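Local coordinates for protein Rab GDP dissociation inhibitor alpha (PDB 6C87) that probably binds prenylated Rab GTPases in their GDP-bound form, slowing GDP release and keeping them soluble by extracting them from membranes, at residues A362-T367 against D382-I387; S28-V33 against V96-M101; H126-T131 against R220-S225. One frame throughout, in Å; residues are numbered along the deposited sequence.

Interaction 1: residues A362-T367 against D382-I387; sequences AIVSTT and DLLNPI
Val364 and Ala362, the two residues that touch Leu384, have their backbone polar groups tied into a sheet: Val364 is hydrogen-bonded to Val311 and Ala362 to Cys313, both on strand 302-315. The arrangement is a beta-alpha-beta crossover of the split kind. Strand 360-367 leads into helix 378-384, the chain returns as strand 389-400, and both strands pair antiparallel with strand 302-315, so they run parallel to each other with that strand between them. Helix 378-384 packs on one face of the sheet, with Leu384 pointing inward. Alternation along the strand turns Ala362 and Val364 to the helix and Ile363 to the other face, where it meets Ile312 and Pro86. Small and beta-branched residues suit this surface, because they keep it low enough for a longer side chain to bridge the gap from the helix. Leu384 does so: its CD1 stands anti to CA (chi2 -179°), fully extended toward the strand. The Val364 and Leu384 side chains run antiparallel, side by side, and meet through Val364 CG2 and Leu384 CD1. Val364 also touches Val380 and Leu381 of the helix and Val377 just before it. Polar residues lie further out. Asp382 OD2 forms a salt bridge with Lys378 one turn earlier on the helix, and beyond Leu384 the cis peptide before Pro386 turns the chain, with Pro386 O accepting a bond from His317. At the centre, Leu384 CD1 lies 4.1 Å from Ala362 CB and 3.9 Å from Val364 CG2.

Interaction 2: residues S28-V33 against V96-M101; sequences SGLLSV and VKILRM
Leu30 and Ile98 form the tight part of this contact, with Leu30 CD1 3.8 Å from Ile98 CG2 and the two side chains lying nearly perpendicular. Leu30 has CD1 anti to CA (chi2 170°), which extends that methyl across the gap between helices 22-33 and 94-102. The axes of the short segments approach to 10.2 Å at 39°, a wide spacing that suits branched aliphatic residues long enough to meet in the middle. Further apolar groups close in around the pair: Tyr432 rests on Leu30, while Val429, Val26 and Trp442 rest on Ile98.

Toward the C-terminal ends the packing is looser. Leu30 CD2 lies 4.4 Å from Met101 CB, and Val33 CG2 is at the same 4.4 Å from Met101 O. Met101 thus takes part through the root of its side chain and its carbonyl, and is itself only partly buried. The far side of helix 94-102 is polar. Lys97 is exposed and its side chain touches Trp442, and Arg100 lays one face of its guanidinium over Val96 CG1, 3.3 Å above the plane and toward the rim. Arg100 NH1 bonds to Asn92 OD1, and its NH2 bonds to the backbone O of Asn227 of a second subunit, so this side chain reaches across to the neighbouring subunit.

On its other flank helix 22-33 lies against strand 38-41, with Leu31 on Val38 and Ser28 OG bonded to His40. Strand 15-18, this helix and strand 38-41 make the beta-alpha-beta unit that opens a Rossmann-like fold, consistent with the clan of the GDI family.

Interaction 3: residues H126-T131 against R220-S225; sequences HKVPIT and RLYEDS
Ile130 and Tyr222 make the main apolar contact between the loop after strand 124-127 and helix 212-229. From CB of Ile130, which is directed at the helix, the side chain divides. The short branch, CG2, reaches the aliphatic stem of Glu223, 3.8 Å from its CG and equally far from its CB. The long branch turns to the ring: CG1 is 3.7 Å from Tyr222 CE1, and CD1, at the tip, lies 3.4 Å from the same CE1 and close to Tyr222 CD1. The chi2 of -54° bends CD1 back from the extended course, keeping it beside the ring, which it approaches obliquely. A beta-branched isoleucine suits this place because its two arms can serve two successive helix residues at once.

Tyr222 continues past Ile130 to Val128, whose CB is 3.7 Å from Tyr222 OH. With CG anti to the backbone N (chi1 -174°), the ring stretches out from the helix, and its hydroxyl is hydrogen-bonded to Ser117 OG. Tyrosine is apt here: its ring gives Ile130 and Val128 an apolar surface, while its buried polar end has a partner on the sheet. Glu223 offers methylenes to Ile130 and carries its carboxylate onward in an extended chain.

Glu134 OE1 accepts bonds from Ile130 N and Thr131 N, and Thr131 is the N-cap of helix 132-135, consistent with a capping box. Beside these residues, helix 188-198 sets Val198 on Ile130 and Val128, strand 111-121 sets Ser117 and Val119 on Val128, and strand 89-90 sets Met90 on Tyr222. The contact thus ties helix 212-229 to the loop that leads from strand 124-127, paired with strand 111-121, into helix 132-135.

Overall arrangement
None of the three contacts is held by a polar bond between its segments; apolar groups carry each, but they join different elements. Interaction 1 is a buried helix-on-sheet contact, interaction 2 a buried contact of two helices, and interaction 3 a partly buried one between a loop and a helix. Interactions 1 and 3 both reach the same mixed sheet, with nearest atoms about 9 Å apart. Interaction 2 involves the helix of the Rossmann-like unit, across the chain's centre from interaction 1, their centres 33 Å apart. Aliphatic methyls alone meet in interaction 1, whereas interaction 2 adds a methionine near its margin and interaction 3 an aromatic ring and glutamate methylenes. Only interaction 2 has a segment touched by another subunit.

Interaction 1: residues A362-T367 against D382-I387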
ATOM      1  N   ALA A 362      -9.461  41.107   4.736  1.00 31.82           N
ATOM      2  CA  ALA A 362      -9.311  40.315   5.951  1.00 28.54           C
ATOM      3  C   ALA A 362     -10.658  39.677   6.239  1.00 31.38           C
ATOM      4  O   ALA A 362     -11.669  40.377   6.377  1.00 31.25           O
ATOM      5  CB  ALA A 362      -8.834  41.161   7.136  1.00 23.99           C
ATOM      6  N   ILE A 363     -10.690  38.353   6.259  1.00 34.15           N
ATOM      7  CA  ILE A 363     -11.934  37.623   6.427  1.00 28.53           C
ATOM      8  C   ILE A 363     -11.855  36.852   7.735  1.00 30.30           C
ATOM      9  O   ILE A 363     -10.912  36.083   7.955  1.00 30.73           O
ATOM     10  CB  ILE A 363     -12.219  36.716   5.220  1.00 26.19           C
ATOM     11  CG1 ILE A 363     -12.300  37.606   3.966  1.00 30.74           C
ATOM     12  CG2 ILE A 363     -13.524  35.945   5.426  1.00 23.88           C
ATOM     13  CD1 ILE A 363     -12.814  36.944   2.715  1.00 40.41           C
ATOM     14  N   VAL A 364     -12.824  37.095   8.613  1.00 31.49           N
ATOM     15  CA  VAL A 364     -12.878  36.501   9.941  1.00 32.81           C
ATOM     16  C   VAL A 364     -13.950  35.422   9.928  1.00 37.57           C
ATOM     17  O   VAL A 364     -15.070  35.657   9.460  1.00 44.51           O
ATOM     18  CB  VAL A 364     -13.176  37.562  11.013  1.00 36.78           C
ATOM     19  CG1 VAL A 364     -13.076  36.947  12.406  1.00 30.83           C
ATOM     20  CG2 VAL A 364     -12.236  38.751  10.849  1.00 39.94           C
ATOM     21  N   SER A 365     -13.608  34.234  10.422  1.00 25.57           N
ATOM     22  CA  SER A 365     -14.532  33.118  10.349  1.00 25.34           C
ATOM     23  C   SER A 365     -14.503  32.315  11.641  1.00 36.11           C
ATOM     24  O   SER A 365     -13.443  32.104  12.237  1.00 37.35           O
ATOM     25  CB  SER A 365     -14.201  32.209   9.155  1.00 31.22           C
ATOM     26  OG  SER A 365     -12.946  31.577   9.333  1.00 44.68           O
ATOM     27  N   THR A 366     -15.677  31.845  12.049  1.00 32.93           N
ATOM     28  CA  THR A 366     -15.769  30.945  13.183  1.00 30.54           C
ATOM     29  C   THR A 366     -17.104  30.228  13.110  1.00 33.30           C
ATOM     30  O   THR A 366     -18.034  30.671  12.433  1.00 30.16           O
ATOM     31  CB  THR A 366     -15.615  31.685  14.520  1.00 37.66           C
ATOM     32  OG1 THR A 366     -15.429  30.733  15.575  1.00 36.03           O
ATOM     33  CG2 THR A 366     -16.835  32.542  14.820  1.00 38.08           C
ATOM     34  N   THR A 367     -17.168  29.092  13.791  1.00 39.02           N
ATOM     35  CA  THR A 367     -18.436  28.412  13.977  1.00 34.26           C
ATOM     36  C   THR A 367     -19.299  29.237  14.920  1.00 37.29           C
ATOM     37  O   THR A 367     -18.816  29.757  15.926  1.00 38.60           O
ATOM     38  CB  THR A 367     -18.210  27.010  14.538  1.00 38.87           C
ATOM     39  OG1 THR A 367     -17.527  26.206  13.565  1.00 43.12           O
ATOM     40  CG2 THR A 367     -19.523  26.345  14.935  1.00 31.84           C
ATOM     41  N   ASP A 382     -11.989  44.108  16.420  1.00 34.88           N
ATOM     42  CA  ASP A 382     -11.380  45.240  17.106  1.00 38.31           C
ATOM     43  C   ASP A 382      -9.903  45.369  16.751  1.00 39.31           C
ATOM     44  O   ASP A 382      -9.367  46.481  16.706  1.00 40.96           O
ATOM     45  CB  ASP A 382     -11.564  45.111  18.622  1.00 39.08           C
ATOM     46  CG  ASP A 382     -12.981  45.453  19.080  1.00 51.90           C
ATOM     47  OD1 ASP A 382     -13.771  45.974  18.259  1.00 59.36           O
ATOM     48  OD2 ASP A 382     -13.301  45.202  20.268  1.00 48.90           O
ATOM     49  N   LEU A 383      -9.240  44.254  16.457  1.00 37.42           N
ATOM     50  CA  LEU A 383      -7.842  44.320  16.065  1.00 33.97           C
ATOM     51  C   LEU A 383      -7.664  44.828  14.642  1.00 38.23           C
ATOM     52  O   LEU A 383      -6.562  45.269  14.291  1.00 39.42           O
ATOM     53  CB  LEU A 383      -7.197  42.941  16.217  1.00 28.13           C
ATOM     54  CG  LEU A 383      -7.141  42.381  17.646  1.00 35.89           C
ATOM     55  CD1 LEU A 383      -6.769  40.899  17.662  1.00 38.95           C
ATOM     56  CD2 LEU A 383      -6.147  43.160  18.464  1.00 29.92           C
ATOM     57  N   LEU A 384      -8.730  44.826  13.837  1.00 39.85           N
ATOM     58  CA  LEU A 384      -8.641  45.251  12.447  1.00 36.77           C
ATOM     59  C   LEU A 384      -8.946  46.729  12.242  1.00 35.66           C
ATOM     60  O   LEU A 384      -8.599  47.271  11.189  1.00 45.35           O
ATOM     61  CB  LEU A 384      -9.601  44.424  11.586  1.00 33.96           C
ATOM     62  CG  LEU A 384      -9.401  42.908  11.640  1.00 34.21           C
ATOM     63  CD1 LEU A 384     -10.404  42.173  10.733  1.00 29.33           C
ATOM     64  CD2 LEU A 384      -7.957  42.542  11.311  1.00 31.32           C
ATOM     65  N   ASN A 385      -9.555  47.388  13.221  1.00 36.95           N
ATOM     66  CA  ASN A 385     -10.014  48.755  13.031  1.00 37.40           C
ATOM     67  C   ASN A 385      -8.842  49.682  12.723  1.00 44.82           C
ATOM     68  O   ASN A 385      -7.744  49.497  13.264  1.00 43.47           O
ATOM     69  CB  ASN A 385     -10.757  49.242  14.272  1.00 38.34           C
ATOM     70  CG  ASN A 385     -12.162  48.684  14.356  1.00 48.03           C
ATOM     71  OD1 ASN A 385     -12.874  48.614  13.349  1.00 48.84           O
ATOM     72  ND2 ASN A 385     -12.566  48.268  15.554  1.00 52.76           N
ATOM     73  N   PRO A 386      -9.039  50.695  11.868  1.00 41.56           N
ATOM     74  CA  PRO A 386     -10.325  51.003  11.224  1.00 38.07           C
ATOM     75  C   PRO A 386     -10.660  50.128  10.007  1.00 42.04           C
ATOM     76  O   PRO A 386      -9.758  49.738   9.271  1.00 38.05           O
ATOM     77  CB  PRO A 386     -10.162  52.468  10.801  1.00 36.98           C
ATOM     78  CG  PRO A 386      -8.700  52.683  10.672  1.00 36.55           C
ATOM     79  CD  PRO A 386      -7.977  51.646  11.497  1.00 31.45           C
ATOM     80  N   ILE A 387     -11.949  49.850   9.798  1.00 44.18           N
ATOM     81  CA  ILE A 387     -12.427  49.007   8.703  1.00 35.26           C
ATOM     82  C   ILE A 387     -13.207  49.866   7.711  1.00 33.77           C
ATOM     83  O   ILE A 387     -14.188  50.519   8.084  1.00 30.95           O
ATOM     84  CB  ILE A 387     -13.292  47.847   9.231  1.00 34.04           C
ATOM     85  CG1 ILE A 387     -12.474  46.961  10.178  1.00 35.94           C
ATOM     86  CG2 ILE A 387     -13.869  47.030   8.082  1.00 33.71           C
ATOM     87  CD1 ILE A 387     -13.284  45.890  10.871  1.00 27.78           C
TER

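Interaction 2: residues S28-V33 against V96-M101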
ATOM      1  N   SER A  28     -14.596  15.856  -9.724  1.00 39.34           N
ATOM      2  CA  SER A  28     -14.843  15.775 -11.161  1.00 39.21           C
ATOM      3  C   SER A  28     -13.544  15.610 -11.948  1.00 40.95           C
ATOM      4  O   SER A  28     -13.466  14.782 -12.866  1.00 38.50           O
ATOM      5  CB  SER A  28     -15.596  17.023 -11.616  1.00 35.79           C
ATOM      6  OG  SER A  28     -15.825  17.022 -13.011  1.00 41.05           O
ATOM      7  N   GLY A  29     -12.507  16.373 -11.587  1.00 37.97           N
ATOM      8  CA  GLY A  29     -11.228  16.255 -12.273  1.00 37.28           C
ATOM      9  C   GLY A  29     -10.559  14.907 -12.066  1.00 44.67           C
ATOM     10  O   GLY A  29      -9.997  14.332 -13.003  1.00 48.97           O
ATOM     11  N   LEU A  30     -10.596  14.391 -10.833  1.00 45.33           N
ATOM     12  CA  LEU A  30     -10.022  13.077 -10.559  1.00 42.27           C
ATOM     13  C   LEU A  30     -10.726  11.987 -11.356  1.00 48.67           C
ATOM     14  O   LEU A  30     -10.078  11.066 -11.873  1.00 53.31           O
ATOM     15  CB  LEU A  30     -10.094  12.773  -9.064  1.00 41.79           C
ATOM     16  CG  LEU A  30      -9.079  13.482  -8.172  1.00 36.15           C
ATOM     17  CD1 LEU A  30      -9.452  13.273  -6.728  1.00 36.76           C
ATOM     18  CD2 LEU A  30      -7.681  12.949  -8.448  1.00 36.16           C
ATOM     19  N   LEU A  31     -12.055  12.072 -11.471  1.00 51.22           N
ATOM     20  CA  LEU A  31     -12.794  11.083 -12.253  1.00 57.18           C
ATOM     21  C   LEU A  31     -12.416  11.146 -13.728  1.00 64.50           C
ATOM     22  O   LEU A  31     -12.311  10.110 -14.396  1.00 64.26           O
ATOM     23  CB  LEU A  31     -14.297  11.297 -12.074  1.00 52.67           C
ATOM     24  CG  LEU A  31     -14.873  11.034 -10.686  1.00 49.33           C
ATOM     25  CD1 LEU A  31     -16.235  11.679 -10.564  1.00 49.50           C
ATOM     26  CD2 LEU A  31     -14.978   9.534 -10.449  1.00 48.99           C
ATOM     27  N   SER A  32     -12.209  12.353 -14.256  1.00 68.29           N
ATOM     28  CA  SER A  32     -11.888  12.496 -15.672  1.00 61.54           C
ATOM     29  C   SER A  32     -10.503  11.944 -15.986  1.00 58.72           C
ATOM     30  O   SER A  32     -10.316  11.286 -17.014  1.00 63.26           O
ATOM     31  CB  SER A  32     -12.007  13.960 -16.096  1.00 61.82           C
ATOM     32  OG  SER A  32     -13.363  14.380 -16.082  1.00 60.34           O
ATOM     33  N   VAL A  33      -9.507  12.228 -15.139  1.00 54.91           N
ATOM     34  CA  VAL A  33      -8.166  11.713 -15.404  1.00 53.78           C
ATOM     35  C   VAL A  33      -8.078  10.209 -15.166  1.00 56.28           C
ATOM     36  O   VAL A  33      -7.129   9.564 -15.632  1.00 56.91           O
ATOM     37  CB  VAL A  33      -7.106  12.463 -14.575  1.00 43.69           C
ATOM     38  CG1 VAL A  33      -7.253  13.955 -14.774  1.00 40.45           C
ATOM     39  CG2 VAL A  33      -7.177  12.083 -13.107  1.00 39.72           C
ATOM     40  N   VAL A  96      -2.683  20.147  -2.069  1.00 38.05           N
ATOM     41  CA  VAL A  96      -1.662  20.395  -3.083  1.00 44.37           C
ATOM     42  C   VAL A  96      -1.312  19.102  -3.813  1.00 52.29           C
ATOM     43  O   VAL A  96      -1.093  19.095  -5.033  1.00 50.23           O
ATOM     44  CB  VAL A  96      -0.422  21.044  -2.438  1.00 41.97           C
ATOM     45  CG1 VAL A  96       0.761  21.010  -3.388  1.00 40.78           C
ATOM     46  CG2 VAL A  96      -0.730  22.476  -2.019  1.00 39.36           C
ATOM     47  N   LYS A  97      -1.241  17.986  -3.080  1.00 51.94           N
ATOM     48  CA  LYS A  97      -0.920  16.713  -3.720  1.00 51.98           C
ATOM     49  C   LYS A  97      -2.063  16.222  -4.601  1.00 50.10           C
ATOM     50  O   LYS A  97      -1.827  15.706  -5.700  1.00 46.09           O
ATOM     51  CB  LYS A  97      -0.550  15.666  -2.665  1.00 48.30           C
ATOM     52  CG  LYS A  97       0.838  15.890  -2.074  1.00 46.43           C
ATOM     53  CD  LYS A  97       1.233  14.833  -1.057  1.00 45.87           C
ATOM     54  CE  LYS A  97       2.630  15.111  -0.524  1.00 50.10           C
ATOM     55  NZ  LYS A  97       3.159  13.993   0.297  1.00 59.06           N
ATOM     56  N   ILE A  98      -3.311  16.399  -4.156  1.00 51.29           N
ATOM     57  CA  ILE A  98      -4.447  15.996  -4.979  1.00 51.79           C
ATOM     58  C   ILE A  98      -4.520  16.846  -6.241  1.00 53.51           C
ATOM     59  O   ILE A  98      -4.762  16.331  -7.339  1.00 52.68           O
ATOM     60  CB  ILE A  98      -5.751  16.092  -4.175  1.00 52.12           C
ATOM     61  CG1 ILE A  98      -5.673  15.248  -2.907  1.00 52.51           C
ATOM     62  CG2 ILE A  98      -6.913  15.604  -5.016  1.00 55.71           C
ATOM     63  CD1 ILE A  98      -6.891  15.422  -2.002  1.00 47.95           C
ATOM     64  N   LEU A  99      -4.319  18.162  -6.100  1.00 49.60           N
ATOM     65  CA  LEU A  99      -4.307  19.056  -7.254  1.00 41.30           C
ATOM     66  C   LEU A  99      -3.229  18.658  -8.253  1.00 46.66           C
ATOM     67  O   LEU A  99      -3.440  18.738  -9.469  1.00 50.72           O
ATOM     68  CB  LEU A  99      -4.082  20.490  -6.784  1.00 35.20           C
ATOM     69  CG  LEU A  99      -5.234  21.127  -6.014  1.00 37.87           C
ATOM     70  CD1 LEU A  99      -4.875  22.545  -5.571  1.00 33.32           C
ATOM     71  CD2 LEU A  99      -6.492  21.106  -6.883  1.00 30.88           C
ATOM     72  N   ARG A 100      -2.066  18.224  -7.758  1.00 40.37           N
ATOM     73  CA  ARG A 100      -1.011  17.766  -8.653  1.00 37.85           C
ATOM     74  C   ARG A 100      -1.428  16.515  -9.413  1.00 44.70           C
ATOM     75  O   ARG A 100      -1.085  16.357 -10.590  1.00 48.79           O
ATOM     76  CB  ARG A 100       0.281  17.515  -7.879  1.00 40.56           C
ATOM     77  CG  ARG A 100       1.099  18.768  -7.600  1.00 47.57           C
ATOM     78  CD  ARG A 100       2.223  18.509  -6.600  1.00 45.49           C
ATOM     79  NE  ARG A 100       2.750  19.759  -6.068  1.00 47.94           N
ATOM     80  CZ  ARG A 100       3.551  19.854  -5.009  1.00 48.35           C
ATOM     81  NH1 ARG A 100       3.915  18.762  -4.347  1.00 45.82           N
ATOM     82  NH2 ARG A 100       3.978  21.049  -4.604  1.00 39.99           N
ATOM     83  N   MET A 101      -2.176  15.622  -8.763  1.00 48.26           N
ATOM     84  CA  MET A 101      -2.612  14.394  -9.418  1.00 37.79           C
ATOM     85  C   MET A 101      -3.497  14.678 -10.626  1.00 42.60           C
ATOM     86  O   MET A 101      -3.434  13.960 -11.632  1.00 51.54           O
ATOM     87  CB  MET A 101      -3.357  13.520  -8.419  1.00 35.24           C
ATOM     88  CG  MET A 101      -2.488  12.840  -7.400  1.00 47.87           C
ATOM     89  SD  MET A 101      -3.569  11.987  -6.246  1.00 55.71           S
ATOM     90  CE  MET A 101      -3.827  10.461  -7.151  1.00 54.86           C
TER

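Interaction 3: residues H126-T131 against R220-S225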
ATOM      1  N   HIS A 126       1.020  37.303  17.697  1.00 41.74           N
ATOM      2  CA  HIS A 126       2.461  37.175  17.570  1.00 37.78           C
ATOM      3  C   HIS A 126       2.785  36.125  16.519  1.00 34.76           C
ATOM      4  O   HIS A 126       1.947  35.296  16.159  1.00 41.15           O
ATOM      5  CB  HIS A 126       3.100  36.819  18.921  1.00 46.69           C
ATOM      6  CG  HIS A 126       2.939  37.888  19.957  1.00 49.53           C
ATOM      7  ND1 HIS A 126       3.698  39.040  19.963  1.00 46.09           N
ATOM      8  CD2 HIS A 126       2.086  37.990  21.006  1.00 48.98           C
ATOM      9  CE1 HIS A 126       3.328  39.801  20.979  1.00 51.97           C
ATOM     10  NE2 HIS A 126       2.351  39.188  21.626  1.00 53.56           N
ATOM     11  N   LYS A 127       4.009  36.191  16.004  1.00 37.55           N
ATOM     12  CA  LYS A 127       4.467  35.202  15.042  1.00 36.67           C
ATOM     13  C   LYS A 127       4.441  33.812  15.671  1.00 36.65           C
ATOM     14  O   LYS A 127       4.685  33.641  16.868  1.00 42.96           O
ATOM     15  CB  LYS A 127       5.880  35.552  14.558  1.00 36.40           C
ATOM     16  N   VAL A 128       4.144  32.805  14.855  1.00 35.75           N
ATOM     17  CA  VAL A 128       4.114  31.426  15.342  1.00 37.10           C
ATOM     18  C   VAL A 128       5.549  30.939  15.532  1.00 41.69           C
ATOM     19  O   VAL A 128       6.337  30.944  14.574  1.00 44.05           O
ATOM     20  CB  VAL A 128       3.335  30.514  14.382  1.00 39.25           C
ATOM     21  CG1 VAL A 128       3.451  29.065  14.819  1.00 35.64           C
ATOM     22  CG2 VAL A 128       1.873  30.939  14.305  1.00 40.43           C
ATOM     23  N   PRO A 129       5.940  30.522  16.737  1.00 47.63           N
ATOM     24  CA  PRO A 129       7.310  30.030  16.936  1.00 55.75           C
ATOM     25  C   PRO A 129       7.440  28.559  16.568  1.00 53.56           C
ATOM     26  O   PRO A 129       6.581  27.734  16.891  1.00 50.27           O
ATOM     27  CB  PRO A 129       7.549  30.249  18.436  1.00 55.95           C
ATOM     28  CG  PRO A 129       6.175  30.200  19.056  1.00 48.46           C
ATOM     29  CD  PRO A 129       5.161  30.539  17.989  1.00 48.48           C
ATOM     30  N   ILE A 130       8.537  28.234  15.883  1.00 51.55           N
ATOM     31  CA  ILE A 130       8.786  26.894  15.364  1.00 52.85           C
ATOM     32  C   ILE A 130       9.999  26.252  16.019  1.00 55.40           C
ATOM     33  O   ILE A 130       9.918  25.135  16.534  1.00 61.21           O
ATOM     34  CB  ILE A 130       8.932  26.902  13.829  1.00 53.89           C
ATOM     35  CG1 ILE A 130       7.640  27.413  13.223  1.00 56.52           C
ATOM     36  CG2 ILE A 130       9.233  25.519  13.315  1.00 54.98           C
ATOM     37  CD1 ILE A 130       6.448  26.620  13.715  1.00 52.93           C
ATOM     38  N   THR A 131      11.130  26.944  16.014  1.00 57.60           N
ATOM     39  CA  THR A 131      12.341  26.357  16.557  1.00 56.20           C
ATOM     40  C   THR A 131      12.311  26.417  18.080  1.00 65.52           C
ATOM     41  O   THR A 131      11.602  27.242  18.664  1.00 67.48           O
ATOM     42  CB  THR A 131      13.568  27.094  16.029  1.00 54.74           C
ATOM     43  OG1 THR A 131      13.557  28.445  16.515  1.00 58.46           O
ATOM     44  CG2 THR A 131      13.579  27.104  14.508  1.00 48.09           C
ATOM     45  N   ARG A 220       6.500  18.794  11.587  1.00 46.75           N
ATOM     46  CA  ARG A 220       7.573  18.736  10.597  1.00 53.16           C
ATOM     47  C   ARG A 220       7.100  19.245   9.241  1.00 51.81           C
ATOM     48  O   ARG A 220       7.853  19.912   8.522  1.00 54.44           O
ATOM     49  CB  ARG A 220       8.107  17.308  10.463  1.00 54.92           C
ATOM     50  CG  ARG A 220       8.663  16.698  11.740  1.00 64.37           C
ATOM     51  CD  ARG A 220      10.130  17.021  11.971  1.00 72.39           C
ATOM     52  NE  ARG A 220      10.605  16.422  13.217  1.00 74.12           N
ATOM     53  CZ  ARG A 220      10.971  15.150  13.343  1.00 75.79           C
ATOM     54  NH1 ARG A 220      10.923  14.340  12.296  1.00 82.54           N
ATOM     55  NH2 ARG A 220      11.384  14.686  14.515  1.00 72.21           N
ATOM     56  N   LEU A 221       5.863  18.925   8.865  1.00 39.41           N
ATOM     57  CA  LEU A 221       5.331  19.431   7.609  1.00 47.36           C
ATOM     58  C   LEU A 221       5.306  20.952   7.601  1.00 49.36           C
ATOM     59  O   LEU A 221       5.697  21.585   6.609  1.00 47.33           O
ATOM     60  CB  LEU A 221       3.926  18.872   7.389  1.00 48.77           C
ATOM     61  CG  LEU A 221       3.157  19.389   6.179  1.00 45.96           C
ATOM     62  CD1 LEU A 221       3.870  19.000   4.888  1.00 40.31           C
ATOM     63  CD2 LEU A 221       1.735  18.849   6.210  1.00 43.48           C
ATOM     64  N   TYR A 222       4.874  21.551   8.717  1.00 42.33           N
ATOM     65  CA  TYR A 222       4.850  23.002   8.844  1.00 38.97           C
ATOM     66  C   TYR A 222       6.252  23.584   8.719  1.00 44.47           C
ATOM     67  O   TYR A 222       6.479  24.511   7.937  1.00 50.69           O
ATOM     68  CB  TYR A 222       4.206  23.392  10.183  1.00 41.05           C
ATOM     69  CG  TYR A 222       3.976  24.884  10.394  1.00 38.85           C
ATOM     70  CD1 TYR A 222       5.048  25.752  10.600  1.00 37.03           C
ATOM     71  CD2 TYR A 222       2.697  25.423  10.395  1.00 39.87           C
ATOM     72  CE1 TYR A 222       4.855  27.108  10.786  1.00 34.20           C
ATOM     73  CE2 TYR A 222       2.492  26.789  10.592  1.00 38.08           C
ATOM     74  CZ  TYR A 222       3.578  27.625  10.779  1.00 36.99           C
ATOM     75  OH  TYR A 222       3.404  28.978  10.970  1.00 37.17           O
ATOM     76  N   GLU A 223       7.210  23.029   9.463  1.00 42.08           N
ATOM     77  CA  GLU A 223       8.570  23.558   9.444  1.00 47.50           C
ATOM     78  C   GLU A 223       9.224  23.389   8.074  1.00 49.88           C
ATOM     79  O   GLU A 223       9.922  24.294   7.602  1.00 48.02           O
ATOM     80  CB  GLU A 223       9.400  22.871  10.529  1.00 52.36           C
ATOM     81  CG  GLU A 223      10.843  23.331  10.620  1.00 64.31           C
ATOM     82  CD  GLU A 223      11.688  22.447  11.527  1.00 77.72           C
ATOM     83  OE1 GLU A 223      11.400  21.232  11.630  1.00 81.85           O
ATOM     84  OE2 GLU A 223      12.642  22.972  12.138  1.00 82.78           O
ATOM     85  N   ASP A 224       9.008  22.244   7.419  1.00 52.85           N
ATOM     86  CA  ASP A 224       9.581  22.021   6.092  1.00 63.58           C
ATOM     87  C   ASP A 224       8.994  22.984   5.065  1.00 61.62           C
ATOM     88  O   ASP A 224       9.729  23.576   4.265  1.00 58.01           O
ATOM     89  CB  ASP A 224       9.371  20.568   5.660  1.00 70.79           C
ATOM     90  CG  ASP A 224      10.399  19.619   6.264  1.00 83.22           C
ATOM     91  OD1 ASP A 224      10.064  18.432   6.461  1.00 86.39           O
ATOM     92  OD2 ASP A 224      11.521  20.069   6.589  1.00 86.58           O
ATOM     93  N   SER A 225       7.666  23.132   5.056  1.00 54.82           N
ATOM     94  CA  SER A 225       7.034  24.057   4.122  1.00 47.93           C
ATOM     95  C   SER A 225       7.461  25.493   4.403  1.00 43.97           C
ATOM     96  O   SER A 225       7.741  26.264   3.476  1.00 41.63           O
ATOM     97  CB  SER A 225       5.516  23.910   4.199  1.00 45.98           C
ATOM     98  OG  SER A 225       5.128  22.600   3.824  1.00 54.08           O
TER